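Local coordinates for iron-sulfur cluster assembly scaffold protein NifU (Fervidobacterium islandicum, PDB 6A6F) that probably acts as a zinc-bearing scaffold or sulfur-handling protein in iron-sulfur cluster assembly by the SUF system, at residues Glu8-Tyr13 with Cys62-Ala67; Lys18-Ile23 with Lys56-Gly61; Ala26-Glu31 with Leu43-Asp48; Asp39-Tyr44 with Phe124-Lys129. One frame throughout, in Å; residues are numbered along the deposited sequence.

Interaction 1: residues Glu8-Tyr13 with Cys62-Ala67; sequences EFIMDY and CAISQA. With ZN (zinc ion), chain G.
With chi1 at -71°, Ile10 sets CG1 beside its backbone N and swings CG2 to the side opposite that N, where the methyl meets Ala67 CB at 3.8 Å. Met11 starts with its CB directed away from the 62-67 segment, yet bends at both chi2 and chi3 and so brings its sulfur back: SD lies 3.7 Å from Ala63 CB. These placements belong to a helix-helix packing in which the short axes of 8-13 and 63-67 cross at 72° and approach to 8.2 Å. Such closeness rests on the small residues of the second helix. Ala67 turns its methyl toward the first helix, where CB is 3.3 Å from the backbone oxygen of Ile10 and also touches the CB of Tyr13. The CA atoms of Tyr13 and Ala67 are just 4.5 Å apart. Only the root of Tyr13 takes part here; its ring leads away, and the hydroxyl is hydrogen-bonded to Glu74, on the same helix as Ala67 but further along. Side chains of Phe111 and Arg120 close over Ile10 and Ile64, while Met11 and Ala63 also pack against the second subunit.

The contact thus seats helix 8-14 across the start of helix 63-76, the turn that bears one zinc ligand. Cys62 is the N-cap of that helix, and its sulfur has two roles. SG accepts from Ser65 N at 3.4 Å, with an almost straight N-H...S angle of 170°, and Cys62 SG binds the zinc ion at 2.3 Å.

Interaction 2: residues Lys18-Ile23 with Lys56-Gly61; sequences KFHGKI and KFEGHG. With NI (nickel (II) ion), chain J.
The His20 and Phe57 rings meet obliquely, their planes 56° apart and their centroids separated by 4.8 Å. ND1 of His20 lies over one face of the phenylalanine, offset toward the rim, 3.4 Å from Phe57 CE2. With chi1 at -175°, His20 extends opposite its backbone N, and its far nitrogen NE2 binds a nickel ion at 2.2 Å. Glu58 crosses this imidazole at about a right angle and carries OE2 over one of its faces. Its bent chain directs the carboxylate to the metal's water shell: Glu58 OE2 accepts from a nickel-bound water at 2.6 Å. An alanine at Glu58 takes away the carboxylate, and the water bridging OE2 to the nickel would probably be left less firmly placed.

Beneath the side chains, a single backbone bridge joins the loop to the edge strand 51-58. Phe57 N donates to Phe19 O at 2.9 Å, and Gly21 N to Phe57 O at 2.7 Å. Gly21 has backbone angles at which a CB would jam against the preceding carbonyl. Lys56 NZ and the carbonyls of Lys18 and His20 share one water.

Because His60 of the second subunit binds the same nickel, the chemistry implies a metal-linked subunit contact with Glu58 as an outer-sphere carboxylate.

Interaction 3: residues Ala26-Glu31 with Leu43-Asp48; sequences AHKVEE and LYFLFD. With NI (nickel (II) ion), chain H.
His27 and Lys28 both face Phe45, forming a classic beta bulge at the start of the antiparallel hairpin of strands 28-34 and 39-48. This is the tightly knit end. Phe45 O takes His27 N at 2.9 Å and, more weakly, Lys28 N at 3.4 Å. The His27 ring, with CG beside its backbone N (chi1 -64°), is gripped twice: ND1 accepts from Phe47 N in a nearly straight bond of 174°, while Leu46 CD2 sits over the centre of one ring face, 3.8 Å from the centroid. Beyond, Leu43 N donates to Glu30 O at 2.8 Å in regular pairing.

The face bearing Val29 and Tyr44 is the looser, solvent side. These two side chains run side by side; Val29 CG2 touches Tyr44 CD2 at 3.8 Å, and Ala26 CB lies at the ring's edge. With a serine in place of Tyr44, those methyls would probably lose their aromatic neighbour and a gap would open beside Val29.

On the other face Leu43 and Phe45 are buried under helix 118-135; only the ends of Lys28 and Glu30, each bent at chi2, lead off to a nickel ion held by Lys28 NZ at 2.4 Å, Glu30 OE2 at 2.2 Å and two waters. Binding metal through NZ would probably require a neutral amine.

That helix touches Glu30 through Thr130 and Phe45 through Leu131, while strand 51-58 pairs with the far edge of 39-48.

Interaction 4: residues Asp39-Tyr44 with Phe124-Lys129; sequences DEVTLY and FLLPWK. With ZN (zinc ion), chain G.
Leu126 and Pro127 press helix 118-135 onto the sheet face carrying Asp39, Val41 and Leu43, a helix packed on an antiparallel sheet within the alpha+beta fold of this NifU-like domain. The short axes run 9.1 Å apart and are only 26° from parallel.

Taken in order, Phe124 turns away from the strand toward helix 81-95, meeting Ala91 and Met94; one face of its ring is covered by Trp128 CD1. Leu126 carries most of the contact. Its CG stands opposite the backbone N (chi1 175°), pushing the isobutyl group toward the strand. Leu126 CG touches Val41 CG1 at 3.9 Å, the two side chains sliding past each other in opposite directions, and Leu126 CD2 reaches Asp39 CB at 3.6 Å. Pro127 follows; having no N-H, it can make no bond to the preceding turn, and the helix is kinked here. Pro127 O meets Leu43 CD1 at 3.8 Å, while the proline ring packs on Ser68 and Thr69 of helix 63-76. Trp128 points away to Met88 and Met72, so the layer behind the strand is backed by further helices. By Lys129 the regular pattern has returned, Lys129 N bonding to Leu125 O at 2.8 Å.

Asp39 thus has an apolar flank under Leu126 and a polar end for the metal site shared with Cys37, Cys62 and Cys123. Asn34 donates to its OD2, and Asp39 OD2 also binds the zinc ion at 2.1 Å.

How the interactions relate
Interactions 2, 3 and 4 all involve the three-stranded antiparallel sheet: interaction 3 pairs strands 28-34 and 39-48, interaction 2 adds a loop to edge strand 51-58, and interaction 4 lays helix 118-135 against the central strand. Interaction 1 packs helix 8-14 on helix 63-76, the latter following strand 51-58 in the chain; Gln66 and Gly61 probably hydrogen-bond where it meets interaction 2. Along the chain, interactions 2 and 3 fall between the two segments of interaction 1, while the segments of 4 alternate with those of 1 and of 2. Centres of interactions 1 and 3 are about 23 Å apart. Interactions 1 and 4, about 13 Å apart, converge on the zinc, a site built from distant segments.

Interaction 1: residues Glu8-Tyr13 with Cys62-Ala67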
# COMPACT_ATOMS: atom_id res chain seq x y z
N GLU A 8 -8.06 -11.44 -6.03
CA GLU A 8 -8.85 -10.28 -6.36
C GLU A 8 -9.48 -9.69 -5.10
O GLU A 8 -9.59 -8.47 -4.95
CB GLU A 8 -9.88 -10.67 -7.42
CG GLU A 8 -10.93 -9.67 -7.82
CD GLU A 8 -11.86 -10.21 -8.92
OE1 GLU A 8 -11.77 -11.40 -9.32
OE2 GLU A 8 -12.69 -9.43 -9.41
N PHE A 9 -9.90 -10.57 -4.20
CA PHE A 9 -10.52 -10.18 -2.94
C PHE A 9 -9.56 -9.29 -2.14
O PHE A 9 -9.91 -8.21 -1.78
CB PHE A 9 -10.91 -11.42 -2.13
CG PHE A 9 -11.45 -11.11 -0.78
CD1 PHE A 9 -12.79 -10.88 -0.61
CD2 PHE A 9 -10.61 -11.06 0.32
CE1 PHE A 9 -13.31 -10.60 0.64
CE2 PHE A 9 -11.12 -10.77 1.58
CZ PHE A 9 -12.48 -10.55 1.73
N ILE A 10 -8.38 -9.80 -1.89
CA ILE A 10 -7.31 -9.06 -1.20
C ILE A 10 -7.01 -7.74 -1.90
O ILE A 10 -6.95 -6.67 -1.25
CB ILE A 10 -6.04 -9.93 -1.05
CG1 ILE A 10 -6.31 -11.03 -0.02
CG2 ILE A 10 -4.83 -9.12 -0.54
CD1 ILE A 10 -5.32 -12.14 -0.01
N MET A 11 -6.82 -7.77 -3.21
CA MET A 11 -6.50 -6.52 -3.93
C MET A 11 -7.59 -5.48 -3.89
O MET A 11 -7.29 -4.29 -3.67
CB MET A 11 -5.97 -6.76 -5.36
CG MET A 11 -4.60 -7.48 -5.38
SD MET A 11 -3.30 -6.94 -4.23
CE MET A 11 -3.09 -5.28 -4.91
N ASP A 12 -8.85 -5.89 -4.05
CA ASP A 12 -9.95 -5.00 -3.89
C ASP A 12 -9.96 -4.42 -2.46
O ASP A 12 -10.07 -3.21 -2.32
CB ASP A 12 -11.30 -5.73 -4.13
CG ASP A 12 -11.58 -6.02 -5.65
OD1 ASP A 12 -10.83 -5.50 -6.50
OD2 ASP A 12 -12.56 -6.72 -5.98
N TYR A 13 -9.92 -5.26 -1.41
CA TYR A 13 -9.99 -4.74 -0.06
C TYR A 13 -8.78 -3.88 0.37
O TYR A 13 -8.92 -3.06 1.24
CB TYR A 13 -10.28 -5.85 0.97
CG TYR A 13 -11.78 -6.04 1.12
CD1 TYR A 13 -12.51 -5.20 1.96
CD2 TYR A 13 -12.45 -7.01 0.38
CE1 TYR A 13 -13.88 -5.33 2.08
CE2 TYR A 13 -13.83 -7.16 0.49
CZ TYR A 13 -14.53 -6.33 1.34
OH TYR A 13 -15.89 -6.47 1.45
N CYS A 62 1.61 -3.30 3.39
CA CYS A 62 1.35 -4.16 2.26
C CYS A 62 -0.17 -4.39 1.96
O CYS A 62 -1.08 -4.01 2.75
CB CYS A 62 2.09 -5.47 2.47
SG CYS A 62 1.38 -6.66 3.63
N ALA A 63 -0.44 -5.01 0.83
CA ALA A 63 -1.79 -5.31 0.45
C ALA A 63 -2.52 -6.29 1.38
O ALA A 63 -3.74 -6.17 1.57
CB ALA A 63 -1.82 -5.83 -1.00
N ILE A 64 -1.80 -7.22 1.96
CA ILE A 64 -2.35 -8.19 2.85
C ILE A 64 -2.73 -7.55 4.19
O ILE A 64 -3.86 -7.80 4.68
CB ILE A 64 -1.40 -9.38 3.06
CG1 ILE A 64 -1.27 -10.21 1.77
CG2 ILE A 64 -1.91 -10.28 4.17
CD1 ILE A 64 -0.22 -11.31 1.88
N SER A 65 -1.83 -6.75 4.78
CA SER A 65 -2.14 -6.03 6.02
C SER A 65 -3.29 -5.01 5.85
O SER A 65 -4.15 -4.93 6.72
CB SER A 65 -0.91 -5.32 6.64
OG SER A 65 -0.49 -4.23 5.79
N GLN A 66 -3.32 -4.27 4.73
CA GLN A 66 -4.38 -3.29 4.45
C GLN A 66 -5.72 -3.98 4.13
O GLN A 66 -6.76 -3.54 4.66
CB GLN A 66 -4.02 -2.28 3.33
CG GLN A 66 -2.84 -1.38 3.64
CD GLN A 66 -2.58 -0.22 2.64
OE1 GLN A 66 -1.79 0.64 2.94
NE2 GLN A 66 -3.26 -0.20 1.48
N ALA A 67 -5.70 -5.03 3.30
CA ALA A 67 -6.90 -5.84 3.05
C ALA A 67 -7.48 -6.43 4.33
O ALA A 67 -8.66 -6.30 4.60
CB ALA A 67 -6.62 -6.94 2.04
ZN ZN G . 3.05 -6.96 5.22

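Interaction 2: residues Lys18-Ile23 with Lys56-Gly61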
# COMPACT_ATOMS: atom_id res chain seq x y z
N LYS A 18 -13.02 3.82 2.60
CA LYS A 18 -14.04 4.32 3.54
C LYS A 18 -13.68 4.21 5.03
O LYS A 18 -14.20 4.96 5.81
CB LYS A 18 -15.35 3.62 3.28
CG LYS A 18 -15.27 2.16 3.55
CD LYS A 18 -16.19 1.42 2.60
CE LYS A 18 -17.61 1.87 2.78
NZ LYS A 18 -18.45 1.04 1.90
N PHE A 19 -12.72 3.34 5.41
CA PHE A 19 -12.28 3.23 6.81
C PHE A 19 -10.95 3.86 7.13
O PHE A 19 -10.47 3.75 8.25
CB PHE A 19 -12.30 1.77 7.33
CG PHE A 19 -13.54 1.05 7.03
CD1 PHE A 19 -14.75 1.59 7.34
CD2 PHE A 19 -13.49 -0.13 6.33
CE1 PHE A 19 -15.91 0.95 6.99
CE2 PHE A 19 -14.64 -0.80 5.97
CZ PHE A 19 -15.85 -0.24 6.29
N HIS A 20 -10.34 4.57 6.17
CA HIS A 20 -8.98 5.08 6.36
C HIS A 20 -9.06 6.51 6.85
O HIS A 20 -9.68 7.32 6.22
CB HIS A 20 -8.24 5.02 5.00
CG HIS A 20 -6.82 5.42 5.10
ND1 HIS A 20 -5.93 4.74 5.92
CD2 HIS A 20 -6.11 6.39 4.49
CE1 HIS A 20 -4.75 5.34 5.85
NE2 HIS A 20 -4.83 6.31 4.96
N GLY A 21 -8.43 6.82 7.96
CA GLY A 21 -8.59 8.14 8.57
C GLY A 21 -8.51 8.06 10.09
O GLY A 21 -8.30 7.01 10.69
N LYS A 22 -8.76 9.19 10.71
CA LYS A 22 -8.78 9.30 12.16
C LYS A 22 -10.19 9.54 12.64
O LYS A 22 -11.05 10.03 11.88
CB LYS A 22 -7.92 10.49 12.62
CG LYS A 22 -6.49 10.43 12.15
CD LYS A 22 -5.72 11.63 12.68
CE LYS A 22 -4.23 11.34 12.72
NZ LYS A 22 -3.47 12.61 12.59
N ILE A 23 -10.41 9.26 13.92
CA ILE A 23 -11.64 9.65 14.56
C ILE A 23 -11.23 10.64 15.63
O ILE A 23 -10.38 10.33 16.45
CB ILE A 23 -12.35 8.45 15.17
CG1 ILE A 23 -12.91 7.55 14.09
CG2 ILE A 23 -13.51 8.92 16.05
CD1 ILE A 23 -13.43 6.25 14.62
N LYS A 56 -11.86 3.37 12.43
CA LYS A 56 -11.06 3.83 11.32
C LYS A 56 -9.57 3.44 11.57
O LYS A 56 -9.16 3.11 12.69
CB LYS A 56 -11.19 5.33 11.18
CG LYS A 56 -12.54 5.78 10.70
CD LYS A 56 -12.46 7.24 10.20
CE LYS A 56 -13.85 7.68 9.81
NZ LYS A 56 -14.43 6.72 8.85
N PHE A 57 -8.76 3.46 10.52
CA PHE A 57 -7.35 3.25 10.67
C PHE A 57 -6.51 4.27 9.90
O PHE A 57 -6.88 4.73 8.79
CB PHE A 57 -6.98 1.84 10.24
CG PHE A 57 -6.87 1.65 8.78
CD1 PHE A 57 -8.00 1.49 8.01
CD2 PHE A 57 -5.64 1.64 8.16
CE1 PHE A 57 -7.89 1.36 6.63
CE2 PHE A 57 -5.53 1.50 6.79
CZ PHE A 57 -6.65 1.34 6.03
N GLU A 58 -5.37 4.57 10.49
CA GLU A 58 -4.32 5.28 9.80
C GLU A 58 -3.09 4.39 9.67
O GLU A 58 -3.02 3.30 10.22
CB GLU A 58 -4.01 6.62 10.50
CG GLU A 58 -4.73 7.78 9.86
CD GLU A 58 -4.25 8.07 8.41
OE1 GLU A 58 -3.17 7.59 7.96
OE2 GLU A 58 -4.98 8.80 7.72
N GLY A 59 -2.09 4.89 8.95
CA GLY A 59 -0.90 4.16 8.63
C GLY A 59 -1.05 3.51 7.27
O GLY A 59 -2.02 3.75 6.56
N HIS A 60 -0.06 2.69 6.90
CA HIS A 60 -0.13 1.97 5.66
C HIS A 60 0.78 0.80 5.74
O HIS A 60 1.61 0.66 6.64
CB HIS A 60 0.22 2.88 4.48
CG HIS A 60 1.68 3.22 4.40
ND1 HIS A 60 2.26 4.15 5.22
CD2 HIS A 60 2.68 2.71 3.64
CE1 HIS A 60 3.54 4.24 4.95
NE2 HIS A 60 3.83 3.37 4.00
N GLY A 61 0.64 -0.07 4.76
CA GLY A 61 1.42 -1.29 4.71
C GLY A 61 1.17 -2.05 3.41
O GLY A 61 0.58 -1.55 2.47
NI NI J . -3.56 7.91 4.08
O HOH W 1 -12.83 7.54 6.92
O HOH W 2 -4.54 9.58 5.29
O HOH W 3 -2.60 7.72 5.43
O HOH W 4 -4.57 8.08 2.57
O HOH W 5 -2.22 9.63 5.25

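Interaction 3: residues Ala26-Glu31 with Leu43-Asp48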
# COMPACT_ATOMS: atom_id res chain seq x y z
N ALA A 26 -11.47 9.97 19.76
CA ALA A 26 -11.71 8.54 19.80
C ALA A 26 -11.70 8.07 21.24
O ALA A 26 -10.99 8.60 22.05
CB ALA A 26 -10.61 7.83 19.02
N HIS A 27 -12.49 7.06 21.53
CA HIS A 27 -12.53 6.47 22.82
C HIS A 27 -11.30 5.60 23.01
O HIS A 27 -10.84 5.39 24.13
CB HIS A 27 -13.78 5.64 22.93
CG HIS A 27 -15.03 6.45 22.85
ND1 HIS A 27 -16.26 5.89 22.59
CD2 HIS A 27 -15.24 7.79 22.94
CE1 HIS A 27 -17.17 6.85 22.57
NE2 HIS A 27 -16.58 8.01 22.77
N LYS A 28 -10.73 5.08 21.94
CA LYS A 28 -9.49 4.30 22.08
C LYS A 28 -8.69 4.42 20.77
O LYS A 28 -9.28 4.39 19.69
CB LYS A 28 -9.85 2.86 22.44
CG LYS A 28 -8.70 1.87 22.53
CD LYS A 28 -7.70 2.34 23.58
CE LYS A 28 -6.61 1.31 23.76
NZ LYS A 28 -5.58 1.84 24.69
N VAL A 29 -7.37 4.59 20.90
CA VAL A 29 -6.44 4.64 19.79
C VAL A 29 -5.34 3.63 20.09
O VAL A 29 -4.73 3.71 21.17
CB VAL A 29 -5.73 6.00 19.67
CG1 VAL A 29 -4.77 5.98 18.48
CG2 VAL A 29 -6.72 7.15 19.51
N GLU A 30 -5.09 2.70 19.17
CA GLU A 30 -4.03 1.69 19.36
C GLU A 30 -3.15 1.55 18.12
O GLU A 30 -3.65 1.39 17.01
CB GLU A 30 -4.66 0.34 19.74
CG GLU A 30 -3.64 -0.71 20.16
CD GLU A 30 -3.15 -0.51 21.58
OE1 GLU A 30 -1.97 -0.76 21.88
OE2 GLU A 30 -3.97 -0.07 22.39
N GLU A 31 -1.84 1.61 18.32
CA GLU A 31 -0.86 1.50 17.21
C GLU A 31 -0.21 0.14 17.19
O GLU A 31 0.03 -0.42 18.23
CB GLU A 31 0.24 2.52 17.37
CG GLU A 31 -0.31 3.91 17.50
CD GLU A 31 0.78 4.92 17.78
OE1 GLU A 31 1.86 4.87 17.13
OE2 GLU A 31 0.52 5.78 18.66
N LEU A 43 -5.35 2.06 14.92
CA LEU A 43 -6.77 1.89 14.95
C LEU A 43 -7.44 2.94 15.86
O LEU A 43 -7.01 3.15 16.99
CB LEU A 43 -7.11 0.50 15.44
CG LEU A 43 -6.58 -0.68 14.66
CD1 LEU A 43 -6.97 -1.96 15.39
CD2 LEU A 43 -7.20 -0.64 13.28
N TYR A 44 -8.53 3.52 15.39
CA TYR A 44 -9.34 4.53 16.15
C TYR A 44 -10.73 3.90 16.44
O TYR A 44 -11.35 3.39 15.52
CB TYR A 44 -9.56 5.82 15.32
CG TYR A 44 -8.28 6.56 15.08
CD1 TYR A 44 -7.45 6.19 14.07
CD2 TYR A 44 -7.87 7.59 15.93
CE1 TYR A 44 -6.25 6.84 13.84
CE2 TYR A 44 -6.65 8.23 15.73
CZ TYR A 44 -5.86 7.83 14.68
OH TYR A 44 -4.67 8.41 14.45
N PHE A 45 -11.20 3.91 17.69
CA PHE A 45 -12.49 3.31 18.03
C PHE A 45 -13.46 4.32 18.64
O PHE A 45 -13.03 5.18 19.43
CB PHE A 45 -12.31 2.19 19.07
CG PHE A 45 -11.47 1.03 18.60
CD1 PHE A 45 -10.11 1.08 18.69
CD2 PHE A 45 -12.07 -0.11 18.12
CE1 PHE A 45 -9.34 0.00 18.29
CE2 PHE A 45 -11.32 -1.18 17.70
CZ PHE A 45 -9.95 -1.12 17.80
N LEU A 46 -14.74 4.17 18.30
CA LEU A 46 -15.85 4.69 19.11
C LEU A 46 -16.67 3.50 19.54
O LEU A 46 -16.98 2.63 18.70
CB LEU A 46 -16.81 5.62 18.34
CG LEU A 46 -16.22 6.96 17.90
CD1 LEU A 46 -17.17 7.68 16.95
CD2 LEU A 46 -15.93 7.88 19.07
N PHE A 47 -17.11 3.54 20.81
CA PHE A 47 -17.92 2.53 21.46
C PHE A 47 -19.18 3.16 22.05
O PHE A 47 -19.21 4.35 22.38
CB PHE A 47 -17.18 1.93 22.66
CG PHE A 47 -15.78 1.39 22.36
CD1 PHE A 47 -15.59 0.40 21.47
CD2 PHE A 47 -14.69 1.85 23.06
CE1 PHE A 47 -14.31 -0.13 21.21
CE2 PHE A 47 -13.42 1.36 22.81
CZ PHE A 47 -13.22 0.36 21.89
N ASP A 48 -20.19 2.32 22.25
CA ASP A 48 -21.36 2.66 23.02
C ASP A 48 -21.52 1.50 23.99
O ASP A 48 -22.13 0.47 23.68
CB ASP A 48 -22.59 2.81 22.14
CG ASP A 48 -23.84 3.21 22.93
OD1 ASP A 48 -23.73 3.49 24.14
OD2 ASP A 48 -24.93 3.26 22.35
NI NI H . -3.59 0.57 24.41
O HOH W 6 -1.13 -0.14 24.58
O HOH W 7 -4.91 -1.29 25.21

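Interaction 4: residues Asp39-Tyr44 with Phe124-Lys129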
# COMPACT_ATOMS: atom_id res chain seq x y z
N ASP A 39 4.87 -2.89 7.93
CA ASP A 39 3.44 -2.54 8.04
C ASP A 39 3.18 -1.77 9.33
O ASP A 39 3.72 -2.11 10.38
CB ASP A 39 2.57 -3.81 8.03
CG ASP A 39 2.80 -4.66 6.82
OD1 ASP A 39 2.93 -4.09 5.72
OD2 ASP A 39 2.82 -5.89 6.96
N GLU A 40 2.36 -0.72 9.22
CA GLU A 40 1.95 0.09 10.40
C GLU A 40 0.46 0.26 10.36
O GLU A 40 -0.08 0.48 9.31
CB GLU A 40 2.56 1.47 10.36
CG GLU A 40 4.07 1.43 10.63
CD GLU A 40 4.70 2.81 10.59
OE1 GLU A 40 5.91 2.89 10.89
OE2 GLU A 40 3.98 3.81 10.27
N VAL A 41 -0.18 0.15 11.50
CA VAL A 41 -1.59 0.50 11.57
C VAL A 41 -1.91 1.20 12.90
O VAL A 41 -1.43 0.78 13.96
CB VAL A 41 -2.45 -0.74 11.38
CG1 VAL A 41 -2.34 -1.71 12.56
CG2 VAL A 41 -3.90 -0.35 11.14
N THR A 42 -2.69 2.27 12.83
CA THR A 42 -3.26 2.89 14.03
C THR A 42 -4.76 2.76 13.96
O THR A 42 -5.37 3.20 13.00
CB THR A 42 -2.90 4.38 14.11
OG1 THR A 42 -1.49 4.46 14.21
CG2 THR A 42 -3.53 5.07 15.33
N LEU A 43 -5.35 2.06 14.92
CA LEU A 43 -6.77 1.89 14.95
C LEU A 43 -7.44 2.94 15.86
O LEU A 43 -7.01 3.15 16.99
CB LEU A 43 -7.11 0.50 15.44
CG LEU A 43 -6.58 -0.68 14.66
CD1 LEU A 43 -6.97 -1.96 15.39
CD2 LEU A 43 -7.20 -0.64 13.28
N TYR A 44 -8.53 3.52 15.39
CA TYR A 44 -9.34 4.53 16.15
C TYR A 44 -10.73 3.90 16.44
O TYR A 44 -11.35 3.39 15.52
CB TYR A 44 -9.56 5.82 15.32
CG TYR A 44 -8.28 6.56 15.08
CD1 TYR A 44 -7.45 6.19 14.07
CD2 TYR A 44 -7.87 7.59 15.93
CE1 TYR A 44 -6.25 6.84 13.84
CE2 TYR A 44 -6.65 8.23 15.73
CZ TYR A 44 -5.86 7.83 14.68
OH TYR A 44 -4.67 8.41 14.45
N PHE A 124 -1.41 -10.41 7.79
CA PHE A 124 -2.78 -10.70 8.09
C PHE A 124 -3.18 -10.42 9.54
O PHE A 124 -4.25 -9.83 9.81
CB PHE A 124 -3.10 -12.16 7.83
CG PHE A 124 -4.47 -12.53 8.25
CD1 PHE A 124 -5.57 -12.02 7.58
CD2 PHE A 124 -4.68 -13.34 9.33
CE1 PHE A 124 -6.87 -12.37 7.97
CE2 PHE A 124 -5.96 -13.67 9.75
CZ PHE A 124 -7.07 -13.18 9.07
N LEU A 125 -2.34 -10.86 10.47
CA LEU A 125 -2.65 -10.75 11.88
C LEU A 125 -2.43 -9.40 12.50
O LEU A 125 -2.94 -9.17 13.59
CB LEU A 125 -1.90 -11.80 12.70
CG LEU A 125 -2.45 -13.22 12.58
CD1 LEU A 125 -1.56 -14.15 13.38
CD2 LEU A 125 -3.90 -13.32 13.05
N LEU A 126 -1.68 -8.50 11.85
CA LEU A 126 -1.36 -7.23 12.44
C LEU A 126 -2.61 -6.45 12.95
O LEU A 126 -2.67 -6.09 14.12
CB LEU A 126 -0.55 -6.35 11.45
CG LEU A 126 -0.28 -4.92 11.95
CD1 LEU A 126 0.52 -4.99 13.24
CD2 LEU A 126 0.43 -4.10 10.91
N PRO A 127 -3.62 -6.20 12.08
CA PRO A 127 -4.81 -5.50 12.62
C PRO A 127 -5.49 -6.25 13.74
O PRO A 127 -6.01 -5.61 14.63
CB PRO A 127 -5.75 -5.40 11.44
CG PRO A 127 -5.21 -6.40 10.47
CD PRO A 127 -3.75 -6.43 10.65
N TRP A 128 -5.55 -7.58 13.66
CA TRP A 128 -6.27 -8.38 14.66
C TRP A 128 -5.57 -8.38 16.04
O TRP A 128 -6.23 -8.25 17.07
CB TRP A 128 -6.44 -9.83 14.16
CG TRP A 128 -7.44 -9.97 13.07
CD1 TRP A 128 -7.17 -10.15 11.76
CD2 TRP A 128 -8.85 -9.88 13.19
NE1 TRP A 128 -8.33 -10.18 11.05
CE2 TRP A 128 -9.38 -10.03 11.92
CE3 TRP A 128 -9.71 -9.65 14.26
CZ2 TRP A 128 -10.75 -9.98 11.67
CZ3 TRP A 128 -11.08 -9.63 14.01
CH2 TRP A 128 -11.58 -9.81 12.74
N LYS A 129 -4.24 -8.50 16.02
CA LYS A 129 -3.43 -8.43 17.22
C LYS A 129 -3.51 -7.04 17.84
O LYS A 129 -3.58 -6.91 19.04
CB LYS A 129 -1.96 -8.77 16.91
CG LYS A 129 -1.68 -10.19 16.40
CD LYS A 129 -2.36 -11.30 17.19
CE LYS A 129 -1.71 -11.49 18.56
NZ LYS A 129 -2.43 -12.48 19.44
ZN ZN G . 3.05 -6.96 5.22